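Local coordinates for beta-lactamase inhibitory protein BLIP-I (Streptomyces exfoliatus, PDB 3GMV) that binds and inhibits beta-lactamases, probably class A enzymes as the related inhibitor BLIP does, at residues I11-T16 against G61-K66; M15-V20 against F55-E60; K75-K80 against A129-F134. One frame throughout, in Å; residues are numbered along the deposited sequence.

Interaction 1 (I11-T16 against G61-K66). With TAM (tris(hydroxyethyl)aminomethane), chain B.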
loop_
_atom_site.group_PDB
_atom_site.type_symbol
_atom_site.label_atom_id
_atom_site.label_comp_id
_atom_site.label_asym_id
_atom_site.label_seq_id
_atom_site.Cartn_x
_atom_site.Cartn_y
_atom_site.Cartn_z
ATOM N N ILE A 11 -2.687 -11.426 5.958
ATOM C CA ILE A 11 -2.037 -10.706 7.071
ATOM C C ILE A 11 -2.962 -9.565 7.488
ATOM O O ILE A 11 -3.436 -8.818 6.628
ATOM C CB ILE A 11 -0.641 -10.203 6.657
ATOM C CG1 ILE A 11 0.295 -11.421 6.612
ATOM C CG2 ILE A 11 -0.082 -9.190 7.667
ATOM C CD1 ILE A 11 1.579 -11.225 5.767
ATOM N N GLN A 12 -3.232 -9.462 8.796
ATOM C CA GLN A 12 -4.260 -8.576 9.306
ATOM C C GLN A 12 -3.789 -7.745 10.488
ATOM O O GLN A 12 -2.957 -8.191 11.298
ATOM C CB GLN A 12 -5.475 -9.417 9.741
ATOM C CG GLN A 12 -6.259 -9.943 8.515
ATOM C CD GLN A 12 -7.253 -10.987 8.852
ATOM O OE1 GLN A 12 -7.077 -12.170 8.484
ATOM N NE2 GLN A 12 -8.312 -10.596 9.536
ATOM N N PHE A 13 -4.352 -6.552 10.625
ATOM C CA PHE A 13 -3.919 -5.694 11.734
ATOM C C PHE A 13 -4.161 -6.366 13.082
ATOM O O PHE A 13 -5.190 -7.057 13.294
ATOM C CB PHE A 13 -4.605 -4.328 11.653
ATOM C CG PHE A 13 -4.242 -3.592 10.383
ATOM C CD1 PHE A 13 -2.953 -3.077 10.203
ATOM C CD2 PHE A 13 -5.159 -3.503 9.348
ATOM C CE1 PHE A 13 -2.603 -2.454 9.014
ATOM C CE2 PHE A 13 -4.804 -2.876 8.149
ATOM C CZ PHE A 13 -3.537 -2.357 7.991
ATOM N N GLY A 14 -3.199 -6.173 13.981
ATOM C CA GLY A 14 -3.246 -6.785 15.309
ATOM C C GLY A 14 -2.465 -8.089 15.402
ATOM O O GLY A 14 -2.122 -8.537 16.520
ATOM N N MET A 15 -2.215 -8.747 14.261
ATOM C CA MET A 15 -1.446 -9.996 14.315
ATOM C C MET A 15 -0.072 -9.804 14.936
ATOM O O MET A 15 0.552 -8.736 14.824
ATOM C CB MET A 15 -1.269 -10.656 12.947
ATOM C CG MET A 15 -2.528 -11.241 12.375
ATOM S SD MET A 15 -2.167 -12.061 10.833
ATOM C CE MET A 15 -3.691 -13.031 10.574
ATOM N N THR A 16 0.427 -10.855 15.559
ATOM C CA THR A 16 1.775 -10.769 16.126
ATOM C C THR A 16 2.863 -10.837 15.042
ATOM O O THR A 16 2.625 -11.266 13.904
ATOM C CB THR A 16 2.066 -11.904 17.122
ATOM O OG1 THR A 16 2.120 -13.157 16.432
ATOM C CG2 THR A 16 0.998 -11.972 18.232
ATOM N N GLY A 61 4.042 -5.562 19.903
ATOM C CA GLY A 61 4.350 -6.617 18.921
ATOM C C GLY A 61 3.229 -6.896 17.935
ATOM O O GLY A 61 3.230 -7.939 17.280
ATOM N N GLU A 62 2.291 -5.954 17.808
ATOM C CA GLU A 62 1.074 -6.157 17.004
ATOM C C GLU A 62 1.136 -5.342 15.715
ATOM O O GLU A 62 1.578 -4.196 15.728
ATOM C CB GLU A 62 -0.160 -5.744 17.804
ATOM C CG GLU A 62 -0.373 -6.647 19.012
ATOM C CD GLU A 62 -1.515 -6.211 19.916
ATOM O OE1 GLU A 62 -2.194 -5.206 19.626
ATOM O OE2 GLU A 62 -1.755 -6.912 20.925
ATOM N N LEU A 63 0.656 -5.926 14.608
ATOM C CA LEU A 63 0.748 -5.252 13.292
ATOM C C LEU A 63 -0.116 -3.997 13.255
ATOM O O LEU A 63 -1.331 -4.071 13.468
ATOM C CB LEU A 63 0.222 -6.241 12.220
ATOM C CG LEU A 63 0.316 -5.736 10.803
ATOM C CD1 LEU A 63 1.827 -5.785 10.444
ATOM C CD2 LEU A 63 -0.498 -6.575 9.810
ATOM N N TRP A 64 0.478 -2.839 12.966
ATOM C CA TRP A 64 -0.320 -1.630 12.797
ATOM C C TRP A 64 -0.211 -1.102 11.363
ATOM O O TRP A 64 -0.992 -0.234 10.960
ATOM C CB TRP A 64 0.130 -0.526 13.795
ATOM C CG TRP A 64 1.501 -0.005 13.519
ATOM C CD1 TRP A 64 2.687 -0.532 13.974
ATOM C CD2 TRP A 64 1.855 1.120 12.709
ATOM N NE1 TRP A 64 3.748 0.188 13.492
ATOM C CE2 TRP A 64 3.268 1.211 12.713
ATOM C CE3 TRP A 64 1.119 2.056 11.977
ATOM C CZ2 TRP A 64 3.966 2.193 12.001
ATOM C CZ3 TRP A 64 1.826 3.059 11.277
ATOM C CH2 TRP A 64 3.224 3.108 11.297
ATOM N N SER A 65 0.760 -1.589 10.591
ATOM C CA SER A 65 0.987 -1.014 9.265
ATOM C C SER A 65 1.319 -2.094 8.220
ATOM O O SER A 65 2.163 -2.947 8.464
ATOM C CB SER A 65 2.158 -0.032 9.328
ATOM O OG SER A 65 2.423 0.491 8.023
ATOM N N LYS A 66 0.655 -2.012 7.065
ATOM C CA LYS A 66 0.991 -2.793 5.896
ATOM C C LYS A 66 1.310 -1.854 4.757
ATOM O O LYS A 66 0.582 -0.878 4.539
ATOM C CB LYS A 66 -0.213 -3.653 5.466
ATOM C CG LYS A 66 -0.641 -4.665 6.534
ATOM C CD LYS A 66 -1.984 -5.353 6.237
ATOM C CE LYS A 66 -1.951 -6.150 4.955
ATOM N NZ LYS A 66 -3.290 -6.778 4.736
HETATM C C TAM B . 3.260 3.933 15.950
HETATM C C1 TAM B . 3.686 4.905 14.871
HETATM C C2 TAM B . 2.564 4.664 17.096
HETATM C C3 TAM B . 4.473 3.188 16.467
HETATM C C4 TAM B . 2.473 5.491 14.168
HETATM C C5 TAM B . 1.721 5.835 16.597
HETATM C C6 TAM B . 4.068 1.992 17.322
HETATM N N TAM B . 2.340 2.966 15.365
HETATM O O4 TAM B . 2.935 6.364 13.121
HETATM O O5 TAM B . 2.213 7.075 17.146
HETATM O O6 TAM B . 2.652 1.987 17.532
#
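The ammonium group of Lys66 is gripped by two backbone carbonyls, Ile11 O, 2.8 Å from NZ, and Tyr8 O, and makes a cation-pi contact with the Tyr8 ring. Strand 63-69 of the antiparallel sheet in this two-layer alpha/beta sandwich is thereby tied to the C-terminal end of helix 5-10, where the helix dipole should suit a positive charge. The lysine chain bends at chi3 (61°), and its CD lies over one face of the Phe13 ring, 4.2 Å from the centroid.

After the helix the chain makes a type II beta turn, Gln12 to Met15, with Gly14 at its positive-phi corner. Leu63 meets this turn with both backbone polar atoms: its O accepts from Gly14 N (2.9 Å), and its N donates to Met15 O (2.8 Å). With CG anti to the backbone N (chi1 -177°), the Leu63 side chain reaches into the turn, its CD2 beside Gln12 O and pressing tightly on Ile11 CG2 at 3.4 Å. Trp64 and Ser65 form a classic beta bulge opposite Ser56. The Trp64 indole has Ser65 CB on one face; on the other, the nitrogen of tris(hydroxyethyl)aminomethane sits over the ring centre, 3.3 Å from Trp64 CD2.

Interaction 2 (M15-V20 against F55-E60). With TAM (tris(hydroxyethyl)aminomethane), chain B.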
loop_
_atom_site.group_PDB
_atom_site.type_symbol
_atom_site.label_atom_id
_atom_site.label_comp_id
_atom_site.label_asym_id
_atom_site.label_seq_id
_atom_site.Cartn_x
_atom_site.Cartn_y
_atom_site.Cartn_z
ATOM N N MET A 15 -2.215 -8.747 14.261
ATOM C CA MET A 15 -1.446 -9.996 14.315
ATOM C C MET A 15 -0.072 -9.804 14.936
ATOM O O MET A 15 0.552 -8.736 14.824
ATOM C CB MET A 15 -1.269 -10.656 12.947
ATOM C CG MET A 15 -2.528 -11.241 12.375
ATOM S SD MET A 15 -2.167 -12.061 10.833
ATOM C CE MET A 15 -3.691 -13.031 10.574
ATOM N N THR A 16 0.427 -10.855 15.559
ATOM C CA THR A 16 1.775 -10.769 16.126
ATOM C C THR A 16 2.863 -10.837 15.042
ATOM O O THR A 16 2.625 -11.266 13.904
ATOM C CB THR A 16 2.066 -11.904 17.122
ATOM O OG1 THR A 16 2.120 -13.157 16.432
ATOM C CG2 THR A 16 0.998 -11.972 18.232
ATOM N N PHE A 17 4.070 -10.416 15.417
ATOM C CA PHE A 17 5.229 -10.589 14.566
ATOM C C PHE A 17 5.346 -12.040 14.076
ATOM O O PHE A 17 5.576 -12.285 12.891
ATOM C CB PHE A 17 6.501 -10.190 15.359
ATOM C CG PHE A 17 7.780 -10.303 14.556
ATOM C CD1 PHE A 17 8.413 -11.538 14.409
ATOM C CD2 PHE A 17 8.365 -9.169 13.992
ATOM C CE1 PHE A 17 9.572 -11.667 13.675
ATOM C CE2 PHE A 17 9.570 -9.280 13.271
ATOM C CZ PHE A 17 10.174 -10.517 13.124
ATOM N N ASP A 18 5.230 -13.003 14.985
ATOM C CA ASP A 18 5.412 -14.399 14.596
ATOM C C ASP A 18 4.325 -14.831 13.615
ATOM O O ASP A 18 4.599 -15.574 12.657
ATOM C CB ASP A 18 5.419 -15.323 15.819
ATOM C CG ASP A 18 6.720 -15.212 16.612
ATOM O OD1 ASP A 18 7.719 -14.751 16.010
ATOM O OD2 ASP A 18 6.704 -15.557 17.821
ATOM N N GLU A 19 3.090 -14.362 13.845
ATOM C CA GLU A 19 1.989 -14.731 12.956
ATOM C C GLU A 19 2.244 -14.203 11.546
ATOM O O GLU A 19 2.029 -14.891 10.543
ATOM C CB GLU A 19 0.640 -14.207 13.494
ATOM C CG GLU A 19 0.110 -15.179 14.556
ATOM C CD GLU A 19 -1.051 -14.619 15.357
ATOM O OE1 GLU A 19 -1.262 -13.394 15.374
ATOM O OE2 GLU A 19 -1.781 -15.434 15.945
ATOM N N VAL A 20 2.666 -12.952 11.468
ATOM C CA VAL A 20 2.939 -12.358 10.181
ATOM C C VAL A 20 4.127 -13.018 9.478
ATOM O O VAL A 20 4.071 -13.279 8.278
ATOM C CB VAL A 20 3.188 -10.828 10.345
ATOM C CG1 VAL A 20 3.615 -10.252 8.999
ATOM C CG2 VAL A 20 1.894 -10.155 10.835
ATOM N N PHE A 55 5.788 -4.833 6.833
ATOM C CA PHE A 55 4.872 -4.921 7.958
ATOM C C PHE A 55 5.562 -4.343 9.182
ATOM O O PHE A 55 6.686 -4.739 9.501
ATOM C CB PHE A 55 4.549 -6.413 8.187
ATOM C CG PHE A 55 4.047 -7.057 6.958
ATOM C CD1 PHE A 55 2.765 -6.761 6.498
ATOM C CD2 PHE A 55 4.889 -7.829 6.172
ATOM C CE1 PHE A 55 2.292 -7.316 5.302
ATOM C CE2 PHE A 55 4.426 -8.408 4.980
ATOM C CZ PHE A 55 3.132 -8.152 4.524
ATOM N N SER A 56 4.886 -3.441 9.885
ATOM C CA SER A 56 5.482 -2.835 11.085
ATOM C C SER A 56 4.602 -3.060 12.286
ATOM O O SER A 56 3.370 -3.204 12.148
ATOM C CB SER A 56 5.739 -1.347 10.875
ATOM O OG SER A 56 6.733 -1.189 9.861
ATOM N N PHE A 57 5.244 -3.115 13.452
ATOM C CA PHE A 57 4.609 -3.567 14.698
ATOM C C PHE A 57 4.666 -2.543 15.824
ATOM O O PHE A 57 5.601 -1.786 15.908
ATOM C CB PHE A 57 5.285 -4.859 15.148
ATOM C CG PHE A 57 5.149 -5.942 14.129
ATOM C CD1 PHE A 57 6.057 -6.052 13.075
ATOM C CD2 PHE A 57 4.031 -6.745 14.140
ATOM C CE1 PHE A 57 5.891 -7.022 12.093
ATOM C CE2 PHE A 57 3.859 -7.738 13.170
ATOM C CZ PHE A 57 4.761 -7.871 12.149
ATOM N N THR A 58 3.661 -2.543 16.704
ATOM C CA THR A 58 3.688 -1.637 17.855
ATOM C C THR A 58 4.687 -2.160 18.903
ATOM O O THR A 58 5.249 -3.257 18.804
ATOM C CB THR A 58 2.314 -1.571 18.542
ATOM O OG1 THR A 58 2.044 -2.878 19.044
ATOM C CG2 THR A 58 1.201 -1.175 17.575
ATOM N N ASP A 59 4.892 -1.375 19.949
ATOM C CA ASP A 59 5.759 -1.782 21.029
ATOM C C ASP A 59 5.248 -3.046 21.748
ATOM O O ASP A 59 6.011 -3.722 22.442
ATOM C CB ASP A 59 5.930 -0.627 22.030
ATOM C CG ASP A 59 6.729 0.539 21.451
ATOM O OD1 ASP A 59 7.468 0.375 20.446
ATOM O OD2 ASP A 59 6.621 1.650 22.016
ATOM N N GLU A 60 3.977 -3.382 21.545
ATOM C CA GLU A 60 3.403 -4.630 22.073
ATOM C C GLU A 60 3.462 -5.806 21.072
ATOM O O GLU A 60 3.059 -6.932 21.388
ATOM C CB GLU A 60 1.976 -4.384 22.589
ATOM C CG GLU A 60 1.922 -3.568 23.867
ATOM C CD GLU A 60 2.398 -2.131 23.685
ATOM O OE1 GLU A 60 2.031 -1.499 22.663
ATOM O OE2 GLU A 60 3.145 -1.629 24.569
HETATM C C TAM B . 3.260 3.933 15.950
HETATM C C1 TAM B . 3.686 4.905 14.871
HETATM C C2 TAM B . 2.564 4.664 17.096
HETATM C C3 TAM B . 4.473 3.188 16.467
HETATM C C4 TAM B . 2.473 5.491 14.168
HETATM C C5 TAM B . 1.721 5.835 16.597
HETATM C C6 TAM B . 4.068 1.992 17.322
HETATM N N TAM B . 2.340 2.966 15.365
HETATM O O4 TAM B . 2.935 6.364 13.121
HETATM O O5 TAM B . 2.213 7.075 17.146
HETATM O O6 TAM B . 2.652 1.987 17.532
#
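Phe57 pushes its ring from strand 52-57 into the first turn of helix 17-24, where Met15, Phe17 and Val20 shape a hollow around it. The floor of that hollow is largely Phe17: its CB stands almost directly over the centre of the Phe57 ring, 4.3 Å from the centroid, while Phe17 CA comes within 3.5 Å of Phe57 CE2. Further round the rim the fit is made edge-on. Val20 CB approaches Phe57 CZ at 3.8 Å, close to the ring plane, and Met15 O lies in the same plane near CE2. The Phe17 ring leans over the same face as its CB, towards the far edge, its CD2 3.8 Å from Phe57 CE1, with the two ring planes inclined at 51°.

Val20 is the return bump, entering between the two phenylalanines of the strand. Its CG1, anti to the backbone N (chi1 174°), rests over a face of Phe55 at 4.2 Å from the ring centroid, whereas CG2 turns to Phe57 and touches CE2 and CZ. Ile40 of the next strand packs on Phe17, Val20 and Phe57, so the seam between helix and sheet continues beyond this pair of strand residues.

The helix start is fixed by a capping box: Thr16 OG1 accepts from Glu19 N at 3.0 Å, and Glu19 OE1 accepts from Thr16 N at 3.1 Å. Past Phe57 the strand gives way to an ST turn at Thr58, whose CG2 faces O6 of the bound tris(hydroxyethyl)aminomethane. No hydrogen bond joins the helix start to the strand, and the polar groups of the capping box are paired within the helix start; cohesion between the segments therefore rests on hydrophobic burial and the fit of rings and methyl groups.

Interaction 3 (K75-K80 against A129-F134)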
loop_
_atom_site.group_PDB
_atom_site.type_symbol
_atom_site.label_atom_id
_atom_site.label_comp_id
_atom_site.label_asym_id
_atom_site.label_seq_id
_atom_site.Cartn_x
_atom_site.Cartn_y
_atom_site.Cartn_z
ATOM N N LYS A 75 -6.557 -2.484 -12.778
ATOM C CA LYS A 75 -7.450 -3.144 -13.725
ATOM C C LYS A 75 -7.459 -2.416 -15.051
ATOM O O LYS A 75 -7.300 -3.042 -16.129
ATOM C CB LYS A 75 -8.861 -3.236 -13.170
ATOM C CG LYS A 75 -9.917 -3.671 -14.195
ATOM C CD LYS A 75 -11.238 -4.085 -13.537
ATOM C CE LYS A 75 -12.406 -3.924 -14.534
ATOM N NZ LYS A 75 -13.749 -4.105 -13.926
ATOM N N THR A 76 -7.601 -1.097 -14.957
ATOM C CA THR A 76 -7.654 -0.219 -16.128
ATOM C C THR A 76 -6.810 1.025 -15.927
ATOM O O THR A 76 -7.344 2.077 -15.554
ATOM C CB THR A 76 -9.087 0.192 -16.404
ATOM O OG1 THR A 76 -9.928 -0.975 -16.331
ATOM C CG2 THR A 76 -9.217 0.860 -17.796
ATOM N N PRO A 77 -5.490 0.919 -16.165
ATOM C CA PRO A 77 -4.621 2.092 -16.042
ATOM C C PRO A 77 -5.076 3.178 -17.026
ATOM O O PRO A 77 -5.039 2.980 -18.244
ATOM C CB PRO A 77 -3.243 1.580 -16.470
ATOM C CG PRO A 77 -3.351 0.065 -16.514
ATOM C CD PRO A 77 -4.781 -0.284 -16.638
ATOM N N SER A 78 -5.482 4.323 -16.516
ATOM C CA SER A 78 -6.135 5.295 -17.360
ATOM C C SER A 78 -6.197 6.677 -16.759
ATOM O O SER A 78 -6.821 7.595 -17.335
ATOM C CB SER A 78 -7.550 4.825 -17.646
ATOM O OG SER A 78 -8.295 4.692 -16.461
ATOM N N VAL A 79 -5.579 6.867 -15.594
ATOM C CA VAL A 79 -5.694 8.186 -14.967
ATOM C C VAL A 79 -4.990 9.262 -15.805
ATOM O O VAL A 79 -3.928 9.004 -16.416
ATOM C CB VAL A 79 -5.176 8.159 -13.497
ATOM C CG1 VAL A 79 -3.640 7.806 -13.459
ATOM C CG2 VAL A 79 -5.460 9.485 -12.780
ATOM N N LYS A 80 -5.613 10.446 -15.865
ATOM C CA LYS A 80 -5.152 11.579 -16.654
ATOM C C LYS A 80 -4.871 12.766 -15.749
ATOM O O LYS A 80 -5.420 12.858 -14.649
ATOM C CB LYS A 80 -6.266 12.010 -17.637
ATOM C CG LYS A 80 -6.660 10.960 -18.662
ATOM C CD LYS A 80 -5.474 10.484 -19.534
ATOM C CE LYS A 80 -5.913 9.290 -20.407
ATOM N NZ LYS A 80 -4.687 8.692 -21.032
ATOM N N ALA A 129 -1.027 5.421 -14.882
ATOM C CA ALA A 129 -1.619 5.903 -16.114
ATOM C C ALA A 129 -1.448 4.896 -17.261
ATOM O O ALA A 129 -2.102 5.030 -18.305
ATOM C CB ALA A 129 -1.003 7.265 -16.511
ATOM N N ALA A 130 -0.582 3.904 -17.072
ATOM C CA ALA A 130 -0.290 2.942 -18.150
ATOM C C ALA A 130 0.229 1.632 -17.577
ATOM O O ALA A 130 0.555 1.547 -16.405
ATOM C CB ALA A 130 0.734 3.545 -19.134
ATOM N N THR A 131 0.226 0.572 -18.383
ATOM C CA THR A 131 0.858 -0.674 -17.944
ATOM C C THR A 131 2.372 -0.524 -17.934
ATOM O O THR A 131 2.919 0.487 -18.402
ATOM C CB THR A 131 0.494 -1.793 -18.890
ATOM O OG1 THR A 131 0.865 -1.388 -20.219
ATOM C CG2 THR A 131 -0.998 -2.053 -18.839
ATOM N N GLY A 132 3.062 -1.516 -17.375
ATOM C CA GLY A 132 4.507 -1.585 -17.479
ATOM C C GLY A 132 5.220 -0.995 -16.294
ATOM O O GLY A 132 4.585 -0.645 -15.286
ATOM N N LEU A 133 6.539 -0.858 -16.423
ATOM C CA LEU A 133 7.382 -0.352 -15.344
ATOM C C LEU A 133 7.408 1.167 -15.332
ATOM O O LEU A 133 7.485 1.820 -16.391
ATOM C CB LEU A 133 8.829 -0.847 -15.491
ATOM C CG LEU A 133 9.174 -2.292 -15.122
ATOM C CD1 LEU A 133 10.668 -2.550 -15.430
ATOM C CD2 LEU A 133 8.892 -2.551 -13.655
ATOM N N PHE A 134 7.388 1.718 -14.129
ATOM C CA PHE A 134 7.536 3.140 -13.925
ATOM C C PHE A 134 6.663 3.961 -14.852
ATOM O O PHE A 134 7.135 4.870 -15.493
ATOM C CB PHE A 134 9.017 3.529 -14.002
ATOM C CG PHE A 134 9.817 2.979 -12.845
ATOM C CD1 PHE A 134 9.585 3.450 -11.548
ATOM C CD2 PHE A 134 10.741 1.961 -13.029
ATOM C CE1 PHE A 134 10.296 2.948 -10.456
ATOM C CE2 PHE A 134 11.449 1.444 -11.944
ATOM C CZ PHE A 134 11.230 1.937 -10.662
HETATM O O HOH W 1 -3.803 7.346 -18.694
#
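Pro77 lays its ring along the backbone of Ala130, with CB 3.6 Å from Ala130 N and close to the carbonyl carbon of the same residue. One step further out, Pro77 CG meets the methyl group of Thr131, CG2, at 3.9 Å, the two side chains crossing obliquely. The methyl is placed there because it stands beside the backbone N of Thr131, with the hydroxyl in the position between that N and the carbonyl carbon.

Val79 and Ala129 make the inner part of the contact. With chi1 at 63°, Val79 CG1 lies between its own backbone N and carbonyl carbon and packs against the main chain of Ala129, 3.8 Å from CA. The alanine methyl answers by sitting against the valine carbonyl, Ala129 CB to Val79 O being 3.4 Å. Pro136 and Leu155 also touch Ala129.

Neither segment is regular. Residues 75-80 belong to the link from strand 63-69 to helix 81-84, and residues 129-134 to the connection between the neighbouring antiparallel strands 122-128 and 137-143, so the contact joins the strand-to-helix link to a strand connection at the surface of the sandwich. Although the CA atoms of Ser78 and Ala129 come close, no direct hydrogen bond crosses between the segments.

A water molecule supplies the polar bridge instead. It donates to Val79 O at 2.8 Å and to Ala129 O at 2.9 Å, and accepts from Lys80 NZ at 2.8 Å, the lysine chain folding at chi2 to bring its end back to the contact. Ser78 turns its side chain away from residues 129-134, its OG donating to Thr76 O at 2.9 Å from above the carbonyl plane, and its N bonds to Ser104 OG.

Interactions 1 and 2 are two parts of one region, their centres 5 Å apart. They share Met15 and Thr16, and their strands, 52-57 and 63-69, are sheet neighbours, probably joined by hydrogen bonds from Trp64 N to Ser56 O (3.0 Å) and from Ser56 N to Ser65 O (3.1 Å). Both reach the bound tris(hydroxyethyl)aminomethane, interaction 1 through Trp64 and interaction 2 through Thr58; Pro113 completes that pocket. Interaction 3 lies on the opposite side of the chain's centre, its centre about 30 Å from that of interaction 1 and 33 Å from that of interaction 2, with nearest atoms about 18 and 19 Å away, and has no part in the pocket.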